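PDB 6TSB: peroxiredoxin from Clostridioides difficile, which combines a predicted thiol peroxidase with a family 18 chitinase that hydrolyses chitin, the chitinase domain being the part in this chain. Local coordinates for residues 202-207 with 252-257; 62-67 with 95-100; 294-299 with 308-313; 136-141 with 156-161. One frame throughout, in Å; residues are numbered along the deposited sequence.

Interaction 1: 202-207 with 252-257; sequences FNLMSY and EKILLG
Two neighbouring parallel strands of the family 18 TIM barrel meet here, 201-204 and 254-264, with F202, N203 and L204 opposite I254, L255 and L256. Three backbone hydrogen bonds join them. F202 N donates to K253 O at 2.8 Å, L255 N to F202 O at 2.9 Å, and L204 N to L255 O, again at 2.9 Å. The first two are fairly straight; the last is bent, with 142° at the hydrogen. On the F202 and L204 side of the sheet, L204 CB lies against I254 CG2 at 4.1 Å, and helix 237-246 packs over this layer. On the barrel's inner side N203 runs alongside L255. Its OD1 is 3.5 Å from L255 CD1, while its ND2 bonds to the hydroxyl of Y41. Past the strand end, the OG of S206 is 2.8 Å from G257 O. L204 O also competes for that hydroxyl's single proton. A water bridges S206 O and G257 O. The ring of Y207 turns its edge, at CD2 and CE2, to the G257 backbone. L255, L256 and G257 also pair with a strand of the second subunit, so the sheet continues across the interface. The backbone bonds set the register, while the amide of N203 is held through its nitrogen: its buried OD1 faces a leucine methyl and has no polar partner in the model.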
loop_
_atom_site.group_PDB
_atom_site.type_symbol
_atom_site.label_atom_id
_atom_site.label_comp_id
_atom_site.label_asym_id
_atom_site.label_seq_id
_atom_site.Cartn_x
_atom_site.Cartn_y
_atom_site.Cartn_z
ATOM N N PHE A 202 -21.246 11.665 -23.439
ATOM C CA PHE A 202 -20.470 10.591 -24.091
ATOM C C PHE A 202 -19.861 9.812 -22.939
ATOM O O PHE A 202 -19.159 10.451 -22.122
ATOM C CB PHE A 202 -19.401 11.162 -25.021
ATOM C CG PHE A 202 -18.647 10.103 -25.778
ATOM C CD1 PHE A 202 -17.601 9.416 -25.190
ATOM C CD2 PHE A 202 -19.022 9.752 -27.055
ATOM C CE1 PHE A 202 -16.910 8.426 -25.874
ATOM C CE2 PHE A 202 -18.331 8.757 -27.742
ATOM C CZ PHE A 202 -17.279 8.102 -27.158
ATOM N N ASN A 203 -20.245 8.542 -22.815
ATOM C CA ASN A 203 -19.871 7.639 -21.705
ATOM C C ASN A 203 -18.587 6.949 -22.148
ATOM O O ASN A 203 -18.637 5.886 -22.864
ATOM C CB ASN A 203 -20.996 6.664 -21.315
ATOM C CG ASN A 203 -22.251 7.351 -20.796
ATOM O OD1 ASN A 203 -22.287 8.589 -20.666
ATOM N ND2 ASN A 203 -23.295 6.563 -20.549
ATOM N N LEU A 204 -17.466 7.558 -21.764
ATOM C CA LEU A 204 -16.134 7.094 -22.187
ATOM C C LEU A 204 -15.847 5.788 -21.460
ATOM O O LEU A 204 -15.617 5.827 -20.252
ATOM C CB LEU A 204 -15.086 8.183 -21.906
ATOM C CG LEU A 204 -13.628 7.722 -21.962
ATOM C CD1 LEU A 204 -13.304 7.052 -23.276
ATOM C CD2 LEU A 204 -12.689 8.890 -21.716
ATOM N N MET A 205 -15.765 4.703 -22.205
ATOM C CA MET A 205 -15.443 3.352 -21.679
ATOM C C MET A 205 -13.928 3.188 -21.625
ATOM O O MET A 205 -13.339 2.470 -22.453
ATOM C CB MET A 205 -16.110 2.266 -22.518
ATOM C CG MET A 205 -17.642 2.339 -22.353
ATOM S SD MET A 205 -18.554 1.003 -23.151
ATOM C CE MET A 205 -17.870 1.080 -24.817
ATOM N N SER A 206 -13.344 3.856 -20.640
ATOM C CA SER A 206 -11.885 3.999 -20.447
ATOM C C SER A 206 -11.400 2.795 -19.659
ATOM O O SER A 206 -10.898 3.009 -18.556
ATOM C CB SER A 206 -11.581 5.316 -19.769
ATOM O OG SER A 206 -12.672 5.778 -18.980
ATOM N N TYR A 207 -11.610 1.585 -20.196
ATOM C CA TYR A 207 -11.220 0.292 -19.575
ATOM C C TYR A 207 -11.175 -0.774 -20.659
ATOM O O TYR A 207 -11.327 -0.429 -21.831
ATOM C CB TYR A 207 -12.145 -0.094 -18.419
ATOM C CG TYR A 207 -13.620 0.061 -18.679
ATOM C CD1 TYR A 207 -14.337 -0.894 -19.390
ATOM C CD2 TYR A 207 -14.308 1.170 -18.199
ATOM C CE1 TYR A 207 -15.698 -0.751 -19.615
ATOM C CE2 TYR A 207 -15.660 1.329 -18.436
ATOM C CZ TYR A 207 -16.353 0.374 -19.152
ATOM O OH TYR A 207 -17.674 0.570 -19.393
ATOM N N GLU A 252 -17.366 18.825 -20.459
ATOM C CA GLU A 252 -18.534 18.736 -19.541
ATOM C C GLU A 252 -19.501 17.604 -19.917
ATOM O O GLU A 252 -20.475 17.435 -19.164
ATOM C CB GLU A 252 -19.497 19.931 -19.639
ATOM C CG GLU A 252 -18.883 21.292 -19.823
ATOM C CD GLU A 252 -18.580 21.705 -21.258
ATOM O OE1 GLU A 252 -19.496 22.252 -21.932
ATOM O OE2 GLU A 252 -17.411 21.492 -21.691
ATOM N N LYS A 253 -19.388 17.051 -21.127
ATOM C CA LYS A 253 -20.307 16.010 -21.656
ATOM C C LYS A 253 -19.579 14.670 -21.577
ATOM O O LYS A 253 -20.237 13.653 -21.782
ATOM C CB LYS A 253 -20.777 16.338 -23.086
ATOM C CG LYS A 253 -21.787 17.491 -23.208
ATOM C CD LYS A 253 -22.470 17.589 -24.577
ATOM C CE LYS A 253 -23.555 18.644 -24.650
ATOM N NZ LYS A 253 -24.170 18.720 -26.003
ATOM N N ILE A 254 -18.282 14.666 -21.242
ATOM C CA ILE A 254 -17.539 13.396 -21.076
ATOM C C ILE A 254 -17.750 12.830 -19.670
ATOM O O ILE A 254 -17.424 13.543 -18.705
ATOM C CB ILE A 254 -16.054 13.555 -21.350
ATOM C CG1 ILE A 254 -15.842 14.196 -22.724
ATOM C CG2 ILE A 254 -15.396 12.181 -21.175
ATOM C CD1 ILE A 254 -14.464 13.995 -23.296
ATOM N N LEU A 255 -18.200 11.573 -19.584
ATOM C CA LEU A 255 -18.291 10.823 -18.303
ATOM C C LEU A 255 -17.181 9.806 -18.289
ATOM O O LEU A 255 -17.118 9.007 -19.255
ATOM C CB LEU A 255 -19.629 10.103 -18.202
ATOM C CG LEU A 255 -20.847 11.003 -18.077
ATOM C CD1 LEU A 255 -22.044 10.189 -17.599
ATOM C CD2 LEU A 255 -20.565 12.172 -17.150
ATOM N N LEU A 256 -16.334 9.846 -17.258
ATOM C CA LEU A 256 -15.153 8.954 -17.194
ATOM C C LEU A 256 -15.610 7.628 -16.586
ATOM O O LEU A 256 -16.217 7.644 -15.506
ATOM C CB LEU A 256 -14.033 9.610 -16.372
ATOM C CG LEU A 256 -12.642 9.009 -16.581
ATOM C CD1 LEU A 256 -11.556 10.040 -16.306
ATOM C CD2 LEU A 256 -12.420 7.762 -15.745
ATOM N N GLY A 257 -15.315 6.541 -17.281
ATOM C CA GLY A 257 -15.749 5.186 -16.914
ATOM C C GLY A 257 -14.665 4.484 -16.135
ATOM O O GLY A 257 -13.509 4.472 -16.624
HETATM O O HOH W 1 -10.886 4.043 -16.155
#

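Interaction 2: 62-67 with 95-100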
loop_
_atom_site.group_PDB
_atom_site.type_symbol
_atom_site.label_atom_id
_atom_site.label_comp_id
_atom_site.label_asym_id
_atom_site.label_seq_id
_atom_site.Cartn_x
_atom_site.Cartn_y
_atom_site.Cartn_z
ATOM N N ALA A 62 -31.444 -3.152 -22.819
ATOM C CA ALA A 62 -32.461 -3.490 -23.840
ATOM C C ALA A 62 -31.705 -4.085 -25.037
ATOM O O ALA A 62 -30.507 -3.776 -25.166
ATOM C CB ALA A 62 -33.275 -2.279 -24.201
ATOM N N GLU A 63 -32.349 -4.929 -25.849
ATOM C CA GLU A 63 -31.737 -5.526 -27.063
ATOM C C GLU A 63 -32.630 -5.273 -28.295
ATOM O O GLU A 63 -33.746 -4.714 -28.133
ATOM C CB GLU A 63 -31.418 -7.008 -26.820
ATOM C CG GLU A 63 -30.363 -7.280 -25.747
ATOM C CD GLU A 63 -29.010 -6.557 -25.845
ATOM O OE1 GLU A 63 -28.737 -5.884 -26.876
ATOM O OE2 GLU A 63 -28.205 -6.658 -24.872
ATOM N N ILE A 64 -32.112 -5.598 -29.494
ATOM C CA ILE A 64 -32.823 -5.493 -30.810
ATOM C C ILE A 64 -33.034 -6.925 -31.337
ATOM O O ILE A 64 -32.062 -7.678 -31.403
ATOM C CB ILE A 64 -32.049 -4.586 -31.802
ATOM C CG1 ILE A 64 -31.624 -3.260 -31.175
ATOM C CG2 ILE A 64 -32.839 -4.308 -33.078
ATOM C CD1 ILE A 64 -30.457 -2.607 -31.895
ATOM N N ASP A 65 -34.270 -7.313 -31.667
ATOM C CA ASP A 65 -34.583 -8.677 -32.193
ATOM C C ASP A 65 -34.408 -8.727 -33.718
ATOM O O ASP A 65 -34.073 -7.677 -34.325
ATOM C CB ASP A 65 -36.001 -9.112 -31.807
ATOM C CG ASP A 65 -37.145 -8.334 -32.449
ATOM O OD1 ASP A 65 -36.972 -7.797 -33.597
ATOM O OD2 ASP A 65 -38.207 -8.252 -31.790
ATOM N N GLN A 66 -34.672 -9.895 -34.318
ATOM C CA GLN A 66 -34.586 -10.130 -35.787
ATOM C C GLN A 66 -35.363 -9.065 -36.580
ATOM O O GLN A 66 -34.880 -8.696 -37.674
ATOM C CB GLN A 66 -35.091 -11.523 -36.129
ATOM C CG GLN A 66 -34.006 -12.581 -36.048
ATOM C CD GLN A 66 -34.483 -13.844 -36.722
ATOM O OE1 GLN A 66 -34.124 -14.129 -37.863
ATOM N NE2 GLN A 66 -35.350 -14.576 -36.034
ATOM N N SER A 67 -36.497 -8.573 -36.062
ATOM C CA SER A 67 -37.424 -7.651 -36.773
ATOM C C SER A 67 -37.018 -6.191 -36.567
ATOM O O SER A 67 -37.626 -5.312 -37.186
ATOM C CB SER A 67 -38.850 -7.870 -36.342
ATOM O OG SER A 67 -39.411 -8.959 -37.048
ATOM N N VAL A 95 -32.059 3.587 -19.719
ATOM C CA VAL A 95 -31.853 2.248 -20.325
ATOM C C VAL A 95 -30.789 2.368 -21.413
ATOM O O VAL A 95 -30.877 3.232 -22.319
ATOM C CB VAL A 95 -33.159 1.636 -20.861
ATOM C CG1 VAL A 95 -32.898 0.367 -21.658
ATOM C CG2 VAL A 95 -34.139 1.345 -19.730
ATOM N N ALA A 96 -29.836 1.468 -21.314
ATOM C CA ALA A 96 -28.796 1.228 -22.312
ATOM C C ALA A 96 -29.300 0.146 -23.261
ATOM O O ALA A 96 -29.778 -0.915 -22.782
ATOM C CB ALA A 96 -27.515 0.827 -21.638
ATOM N N ILE A 97 -29.197 0.436 -24.555
ATOM C CA ILE A 97 -29.538 -0.502 -25.648
ATOM C C ILE A 97 -28.214 -0.970 -26.210
ATOM O O ILE A 97 -27.437 -0.105 -26.637
ATOM C CB ILE A 97 -30.388 0.212 -26.696
ATOM C CG1 ILE A 97 -31.683 0.787 -26.117
ATOM C CG2 ILE A 97 -30.666 -0.709 -27.872
ATOM C CD1 ILE A 97 -32.416 1.718 -27.078
ATOM N N GLY A 98 -27.934 -2.263 -26.160
ATOM C CA GLY A 98 -26.821 -2.841 -26.924
ATOM C C GLY A 98 -25.832 -3.540 -26.024
ATOM O O GLY A 98 -26.265 -4.424 -25.260
ATOM N N GLY A 99 -24.547 -3.191 -26.154
ATOM C CA GLY A 99 -23.454 -3.847 -25.423
ATOM C C GLY A 99 -22.640 -4.742 -26.316
ATOM O O GLY A 99 -23.012 -4.956 -27.487
ATOM N N TRP A 100 -21.536 -5.251 -25.796
ATOM C CA TRP A 100 -20.586 -6.046 -26.602
ATOM C C TRP A 100 -21.328 -7.206 -27.274
ATOM O O TRP A 100 -22.014 -7.962 -26.543
ATOM C CB TRP A 100 -19.440 -6.545 -25.737
ATOM C CG TRP A 100 -18.417 -7.266 -26.542
ATOM C CD1 TRP A 100 -18.194 -8.609 -26.622
ATOM C CD2 TRP A 100 -17.485 -6.644 -27.433
ATOM N NE1 TRP A 100 -17.166 -8.865 -27.492
ATOM C CE2 TRP A 100 -16.703 -7.678 -27.994
ATOM C CE3 TRP A 100 -17.240 -5.317 -27.798
ATOM C CZ2 TRP A 100 -15.690 -7.415 -28.913
ATOM C CZ3 TRP A 100 -16.232 -5.058 -28.699
ATOM C CH2 TRP A 100 -15.472 -6.096 -29.250
#
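This contact joins two adjacent parallel strands of the TIM barrel, 56-64 and 92-98, where A62 pairs with I97. The second strand ends in A96-I97-G98-G99, probably the SxGG motif of family 18 chitinases with alanine in place of the serine. The backbone of A62 makes both hydrogen bonds. Its N donates to A96 O at 2.8 Å, in the carbonyl plane, and its O accepts from G98 N at 3.1 Å. The same A62 O also takes a CA-H contact from I97 CA, at 3.4 Å. The methyl of A62 touches two side chains of the neighbouring strand, V95 CG1 at 3.7 Å and I97 CG1 at 4.0 Å. I64 adds a looser touch, CG1 to I97 CG2 at 4.3 Å. Helix 112-128 closes over this apolar side, with M125 against A62 and F118 against I64 and I97. E63 starts out from the other side of the sheet, but its chain bends at chi2 (-52°) and folds back over G98. There E63 OE2 comes to 3.0 Å from G98 O, with OE1 only slightly farther. G98 has backbone angles (phi 122°, psi -128°) at which a side chain would strike the preceding carbonyl oxygen. The carboxylate and the carbonyl are both acceptors, so no hydrogen bond joins them. Two acceptors this close would probably disfavour a charged carboxylate and may raise its proton affinity.

Interaction 3: 294-299 with 308-313; sequences QVPYLV and YDDALS
A proline ring, that of P296, is pressed against the capped start of a helix, and no hydrogen bond crosses between the segments. P296 CD lies 3.4 Å from S313 CB, a tight carbon pair, and 3.3 Å from S313 OG. P296 CG reaches D310 OD1 at 3.5 Å. D310 is the N-cap of helix 311-323 and forms a capping box with S313: S313 N donates to D310 OD1 at 3.2 Å, while D310 N donates to S313 OG. The hydroxyl of S313 gives its proton to D309 OD2, which also has a salt bridge to K317. D310 OD2 is bonded to the hydroxyl of Y287. P296 CB and CG lie over one face of the Y308 ring, CB toward the rim and 4.3 Å from Y308 CZ. L298 meets that ring at the edge, with CD2 3.7 Å from Y308 CE1. A water held by Q294 O bonds weakly to S313 O. Strand 295-300 probably belongs to the small alpha/beta insertion of family 18 enzymes; helix 311-323 leads to barrel elements that pack on the second subunit. The join rests on close fit, with proline carbons against oxygens that already have partners, helped by L298 on Y308 and the bridging water.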
loop_
_atom_site.group_PDB
_atom_site.type_symbol
_atom_site.label_atom_id
_atom_site.label_comp_id
_atom_site.label_asym_id
_atom_site.label_seq_id
_atom_site.Cartn_x
_atom_site.Cartn_y
_atom_site.Cartn_z
ATOM N N GLN A 294 5.159 7.183 10.432
ATOM C CA GLN A 294 6.059 6.626 9.383
ATOM C C GLN A 294 6.247 5.100 9.534
ATOM O O GLN A 294 7.280 4.572 9.062
ATOM C CB GLN A 294 7.362 7.422 9.344
ATOM C CG GLN A 294 7.233 8.669 8.482
ATOM C CD GLN A 294 8.550 9.340 8.163
ATOM O OE1 GLN A 294 8.658 10.562 8.231
ATOM N NE2 GLN A 294 9.561 8.563 7.793
ATOM N N VAL A 295 5.236 4.391 10.042
ATOM C CA VAL A 295 5.268 2.916 10.270
ATOM C C VAL A 295 3.965 2.252 9.809
ATOM O O VAL A 295 2.889 2.845 9.914
ATOM C CB VAL A 295 5.515 2.590 11.753
ATOM C CG1 VAL A 295 6.933 2.959 12.141
ATOM C CG2 VAL A 295 4.488 3.230 12.683
ATOM N N PRO A 296 4.020 0.990 9.308
ATOM C CA PRO A 296 2.808 0.243 8.950
ATOM C C PRO A 296 2.084 -0.339 10.166
ATOM O O PRO A 296 2.681 -0.433 11.214
ATOM C CB PRO A 296 3.322 -0.913 8.089
ATOM C CG PRO A 296 4.733 -1.136 8.614
ATOM C CD PRO A 296 5.248 0.245 8.970
ATOM N N TYR A 297 0.819 -0.699 9.987
ATOM C CA TYR A 297 0.008 -1.399 11.008
ATOM C C TYR A 297 -1.136 -2.135 10.310
ATOM O O TYR A 297 -1.326 -1.932 9.101
ATOM C CB TYR A 297 -0.454 -0.406 12.079
ATOM C CG TYR A 297 -1.492 0.626 11.697
ATOM C CD1 TYR A 297 -1.193 1.714 10.883
ATOM C CD2 TYR A 297 -2.773 0.556 12.232
ATOM C CE1 TYR A 297 -2.154 2.678 10.584
ATOM C CE2 TYR A 297 -3.742 1.505 11.943
ATOM C CZ TYR A 297 -3.437 2.576 11.118
ATOM O OH TYR A 297 -4.421 3.500 10.858
ATOM N N LEU A 298 -1.857 -2.966 11.061
ATOM C CA LEU A 298 -3.015 -3.753 10.575
ATOM C C LEU A 298 -4.249 -3.457 11.437
ATOM O O LEU A 298 -4.098 -3.327 12.684
ATOM C CB LEU A 298 -2.682 -5.247 10.628
ATOM C CG LEU A 298 -1.397 -5.675 9.927
ATOM C CD1 LEU A 298 -1.368 -7.186 9.740
ATOM C CD2 LEU A 298 -1.219 -4.971 8.595
ATOM N N VAL A 299 -5.416 -3.376 10.786
ATOM C CA VAL A 299 -6.749 -3.310 11.451
ATOM C C VAL A 299 -7.536 -4.580 11.096
ATOM O O VAL A 299 -7.264 -5.185 10.033
ATOM C CB VAL A 299 -7.529 -2.029 11.085
ATOM C CG1 VAL A 299 -6.833 -0.774 11.605
ATOM C CG2 VAL A 299 -7.790 -1.918 9.591
ATOM N N TYR A 308 4.256 -3.406 13.210
ATOM C CA TYR A 308 5.500 -4.049 12.725
ATOM C C TYR A 308 6.235 -3.039 11.850
ATOM O O TYR A 308 5.793 -1.881 11.820
ATOM C CB TYR A 308 5.180 -5.375 12.030
ATOM C CG TYR A 308 4.391 -5.293 10.747
ATOM C CD1 TYR A 308 3.042 -4.974 10.755
ATOM C CD2 TYR A 308 4.980 -5.578 9.524
ATOM C CE1 TYR A 308 2.306 -4.894 9.578
ATOM C CE2 TYR A 308 4.257 -5.526 8.341
ATOM C CZ TYR A 308 2.913 -5.179 8.367
ATOM O OH TYR A 308 2.189 -5.104 7.213
ATOM N N ASP A 309 7.338 -3.470 11.238
ATOM C CA ASP A 309 8.114 -2.755 10.195
ATOM C C ASP A 309 8.102 -3.580 8.883
ATOM O O ASP A 309 8.353 -4.828 8.899
ATOM C CB ASP A 309 9.536 -2.468 10.697
ATOM C CG ASP A 309 9.615 -1.322 11.703
ATOM O OD1 ASP A 309 9.064 -1.460 12.833
ATOM O OD2 ASP A 309 10.195 -0.278 11.336
ATOM N N ASP A 310 7.825 -2.913 7.763
ATOM C CA ASP A 310 7.857 -3.522 6.402
ATOM C C ASP A 310 8.961 -2.810 5.627
ATOM O O ASP A 310 9.797 -2.152 6.282
ATOM C CB ASP A 310 6.484 -3.461 5.727
ATOM C CG ASP A 310 6.031 -2.056 5.367
ATOM O OD1 ASP A 310 6.742 -1.076 5.735
ATOM O OD2 ASP A 310 4.961 -1.947 4.722
ATOM N N ALA A 311 8.958 -2.923 4.306
ATOM C CA ALA A 311 10.078 -2.475 3.448
ATOM C C ALA A 311 10.183 -0.935 3.438
ATOM O O ALA A 311 11.320 -0.380 3.295
ATOM C CB ALA A 311 9.859 -3.018 2.069
ATOM N N LEU A 312 9.026 -0.276 3.517
ATOM C CA LEU A 312 8.892 1.200 3.471
ATOM C C LEU A 312 9.396 1.795 4.799
ATOM O O LEU A 312 10.301 2.648 4.745
ATOM C CB LEU A 312 7.435 1.594 3.212
ATOM C CG LEU A 312 7.175 3.100 3.257
ATOM C CD1 LEU A 312 7.968 3.803 2.151
ATOM C CD2 LEU A 312 5.678 3.424 3.192
ATOM N N SER A 313 8.836 1.395 5.948
ATOM C CA SER A 313 9.301 1.905 7.269
ATOM C C SER A 313 10.776 1.513 7.516
ATOM O O SER A 313 11.456 2.307 8.182
ATOM C CB SER A 313 8.369 1.531 8.395
ATOM O OG SER A 313 8.499 0.161 8.725
HETATM O O HOH W 2 9.598 4.361 10.084
#

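Interaction 4: 136-141 with 156-161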
loop_
_atom_site.group_PDB
_atom_site.type_symbol
_atom_site.label_atom_id
_atom_site.label_comp_id
_atom_site.label_asym_id
_atom_site.label_seq_id
_atom_site.Cartn_x
_atom_site.Cartn_y
_atom_site.Cartn_z
ATOM N N ILE A 136 -27.041 4.697 -25.772
ATOM C CA ILE A 136 -26.865 3.823 -26.970
ATOM C C ILE A 136 -25.509 3.160 -26.909
ATOM O O ILE A 136 -24.534 3.879 -26.791
ATOM C CB ILE A 136 -27.077 4.639 -28.245
ATOM C CG1 ILE A 136 -28.444 5.327 -28.217
ATOM C CG2 ILE A 136 -26.885 3.761 -29.472
ATOM C CD1 ILE A 136 -29.604 4.371 -28.243
ATOM N N ASP A 137 -25.454 1.830 -26.900
ATOM C CA ASP A 137 -24.191 1.066 -26.739
ATOM C C ASP A 137 -23.942 0.233 -27.989
ATOM O O ASP A 137 -23.849 -0.988 -27.895
ATOM C CB ASP A 137 -24.136 0.164 -25.510
ATOM C CG ASP A 137 -24.147 0.908 -24.188
ATOM O OD1 ASP A 137 -24.799 1.965 -24.132
ATOM O OD2 ASP A 137 -23.511 0.398 -23.211
ATOM N N TRP A 138 -23.671 0.916 -29.090
ATOM C CA TRP A 138 -23.226 0.282 -30.352
ATOM C C TRP A 138 -21.707 0.083 -30.289
ATOM O O TRP A 138 -20.974 1.097 -30.197
ATOM C CB TRP A 138 -23.702 1.176 -31.495
ATOM C CG TRP A 138 -23.511 0.630 -32.866
ATOM C CD1 TRP A 138 -22.882 -0.518 -33.248
ATOM C CD2 TRP A 138 -23.915 1.301 -34.063
ATOM N NE1 TRP A 138 -22.907 -0.625 -34.609
ATOM C CE2 TRP A 138 -23.546 0.472 -35.136
ATOM C CE3 TRP A 138 -24.605 2.492 -34.318
ATOM C CZ2 TRP A 138 -23.805 0.832 -36.462
ATOM C CZ3 TRP A 138 -24.878 2.838 -35.622
ATOM C CH2 TRP A 138 -24.473 2.022 -36.680
ATOM N N GLU A 139 -21.256 -1.175 -30.302
ATOM C CA GLU A 139 -19.859 -1.548 -29.996
ATOM C C GLU A 139 -19.268 -2.373 -31.153
ATOM O O GLU A 139 -19.004 -3.564 -31.024
ATOM C CB GLU A 139 -19.835 -2.234 -28.617
ATOM C CG GLU A 139 -20.213 -1.309 -27.459
ATOM C CD GLU A 139 -20.011 -1.846 -26.043
ATOM O OE1 GLU A 139 -19.152 -2.714 -25.877
ATOM O OE2 GLU A 139 -20.711 -1.383 -25.100
ATOM N N TYR A 140 -18.949 -1.745 -32.290
ATOM C CA TYR A 140 -18.865 -0.310 -32.479
ATOM C C TYR A 140 -19.302 -0.038 -33.911
ATOM O O TYR A 140 -19.147 -0.880 -34.778
ATOM C CB TYR A 140 -17.432 0.183 -32.198
ATOM C CG TYR A 140 -16.944 -0.019 -30.781
ATOM C CD1 TYR A 140 -17.323 0.864 -29.784
ATOM C CD2 TYR A 140 -16.130 -1.089 -30.414
ATOM C CE1 TYR A 140 -16.933 0.687 -28.464
ATOM C CE2 TYR A 140 -15.716 -1.273 -29.097
ATOM C CZ TYR A 140 -16.117 -0.374 -28.115
ATOM O OH TYR A 140 -15.779 -0.503 -26.791
ATOM N N PRO A 141 -19.844 1.143 -34.238
ATOM C CA PRO A 141 -20.149 1.448 -35.627
ATOM C C PRO A 141 -18.893 1.249 -36.484
ATOM O O PRO A 141 -17.830 1.557 -36.035
ATOM C CB PRO A 141 -20.551 2.923 -35.618
ATOM C CG PRO A 141 -20.939 3.230 -34.186
ATOM C CD PRO A 141 -20.176 2.238 -33.328
ATOM N N GLU A 156 -21.399 7.812 -40.567
ATOM C CA GLU A 156 -22.296 8.956 -40.868
ATOM C C GLU A 156 -23.712 8.592 -40.426
ATOM O O GLU A 156 -24.470 9.508 -40.046
ATOM C CB GLU A 156 -22.227 9.338 -42.344
ATOM C CG GLU A 156 -20.980 10.127 -42.694
ATOM C CD GLU A 156 -20.759 10.200 -44.192
ATOM O OE1 GLU A 156 -20.274 9.190 -44.751
ATOM O OE2 GLU A 156 -21.147 11.235 -44.797
ATOM N N ASN A 157 -24.058 7.309 -40.517
ATOM C CA ASN A 157 -25.426 6.812 -40.236
ATOM C C ASN A 157 -25.698 6.983 -38.738
ATOM O O ASN A 157 -26.841 7.388 -38.397
ATOM C CB ASN A 157 -25.625 5.374 -40.743
ATOM C CG ASN A 157 -25.818 5.275 -42.254
ATOM O OD1 ASN A 157 -25.946 6.293 -42.957
ATOM N ND2 ASN A 157 -25.780 4.047 -42.766
ATOM N N PHE A 158 -24.681 6.750 -37.890
ATOM C CA PHE A 158 -24.826 6.883 -36.424
ATOM C C PHE A 158 -25.371 8.272 -36.104
ATOM O O PHE A 158 -26.294 8.411 -35.298
ATOM C CB PHE A 158 -23.505 6.563 -35.724
ATOM C CG PHE A 158 -23.539 6.452 -34.213
ATOM C CD1 PHE A 158 -24.677 6.004 -33.544
ATOM C CD2 PHE A 158 -22.402 6.742 -33.460
ATOM C CE1 PHE A 158 -24.679 5.865 -32.166
ATOM C CE2 PHE A 158 -22.408 6.598 -32.079
ATOM C CZ PHE A 158 -23.548 6.161 -31.439
ATOM N N THR A 159 -24.842 9.298 -36.738
ATOM C CA THR A 159 -25.239 10.699 -36.442
ATOM C C THR A 159 -26.719 10.893 -36.770
ATOM O O THR A 159 -27.429 11.680 -36.062
ATOM C CB THR A 159 -24.401 11.683 -37.267
ATOM O OG1 THR A 159 -23.020 11.352 -37.096
ATOM C CG2 THR A 159 -24.664 13.126 -36.897
ATOM N N LEU A 160 -27.160 10.298 -37.876
ATOM C CA LEU A 160 -28.564 10.444 -38.351
ATOM C C LEU A 160 -29.480 9.625 -37.417
ATOM O O LEU A 160 -30.568 10.090 -37.058
ATOM C CB LEU A 160 -28.648 10.015 -39.824
ATOM C CG LEU A 160 -27.856 10.869 -40.830
ATOM C CD1 LEU A 160 -27.692 10.118 -42.145
ATOM C CD2 LEU A 160 -28.494 12.238 -41.082
ATOM N N LEU A 161 -29.028 8.473 -36.955
ATOM C CA LEU A 161 -29.814 7.693 -35.972
ATOM C C LEU A 161 -30.034 8.549 -34.713
ATOM O O LEU A 161 -31.176 8.691 -34.264
ATOM C CB LEU A 161 -29.056 6.404 -35.665
ATOM C CG LEU A 161 -29.758 5.493 -34.670
ATOM C CD1 LEU A 161 -31.110 5.078 -35.213
ATOM C CD2 LEU A 161 -28.902 4.277 -34.361
#
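F158, on helix 154-169, packs against W138, at the C-terminal end of the strand that includes I136 and D137; strand and helix belong to a beta-alpha-beta unit of the family 18 TIM barrel. The segment 136-141 carries the end of the DxxDxDxE signature of this family, whose last glutamate, E139 here, is the proton donor in relatives. F158 and W138 form an offset edge-to-face pair. The six-membered ring of W138 presents its edge to a face of F158, with centroids 5.3 Å apart and planes at 79°. The atoms that touch are W138 CE3 and F158 CD1, at 3.6 Å. Both side chains leave with CG anti to their own backbone N (chi1 -172° for W138, -171° for F158), which extends them to slide past each other in opposite directions. P141 approaches the same face of F158 as the tryptophan. Its CG lies 4.2 Å from the ring centroid in a CH-pi contact, and it also lies over the rim of the indole. The peptide between E139 and Y140 is cis, and the chain then turns to bring P141 back over the rings. L161, one turn further along the helix, reaches W138 CZ3 with CD2 at 4.5 Å. F105 stacks on W138 from outside the two segments. I136 completes the packing at the edge of F158, where its CG2 lies 4.1 Å from CE1.

Overall arrangement
Interactions 1, 2 and 4 share the barrel sheet, while interaction 3 lies apart, its centre about 37 Å from that of interaction 1. Interactions 2 and 4 are neighbours, centres about 13 Å apart, joined by probable backbone bonds, I97 O to D137 N at 2.8 Å and G99 N to D137 O at 2.9 Å. Interaction 1 meets interaction 4 where M205 CE lies 3.3 Å from Y140 OH. E139 OE2 of interaction 4 lies 3.8 Å from M205 SD and 3.7 Å from G99 CA, probably in the active site. A bound PEG is about 5 Å from the Y207 side chain and 7 Å from P141's. Interactions 1 and 3 both touch the second subunit.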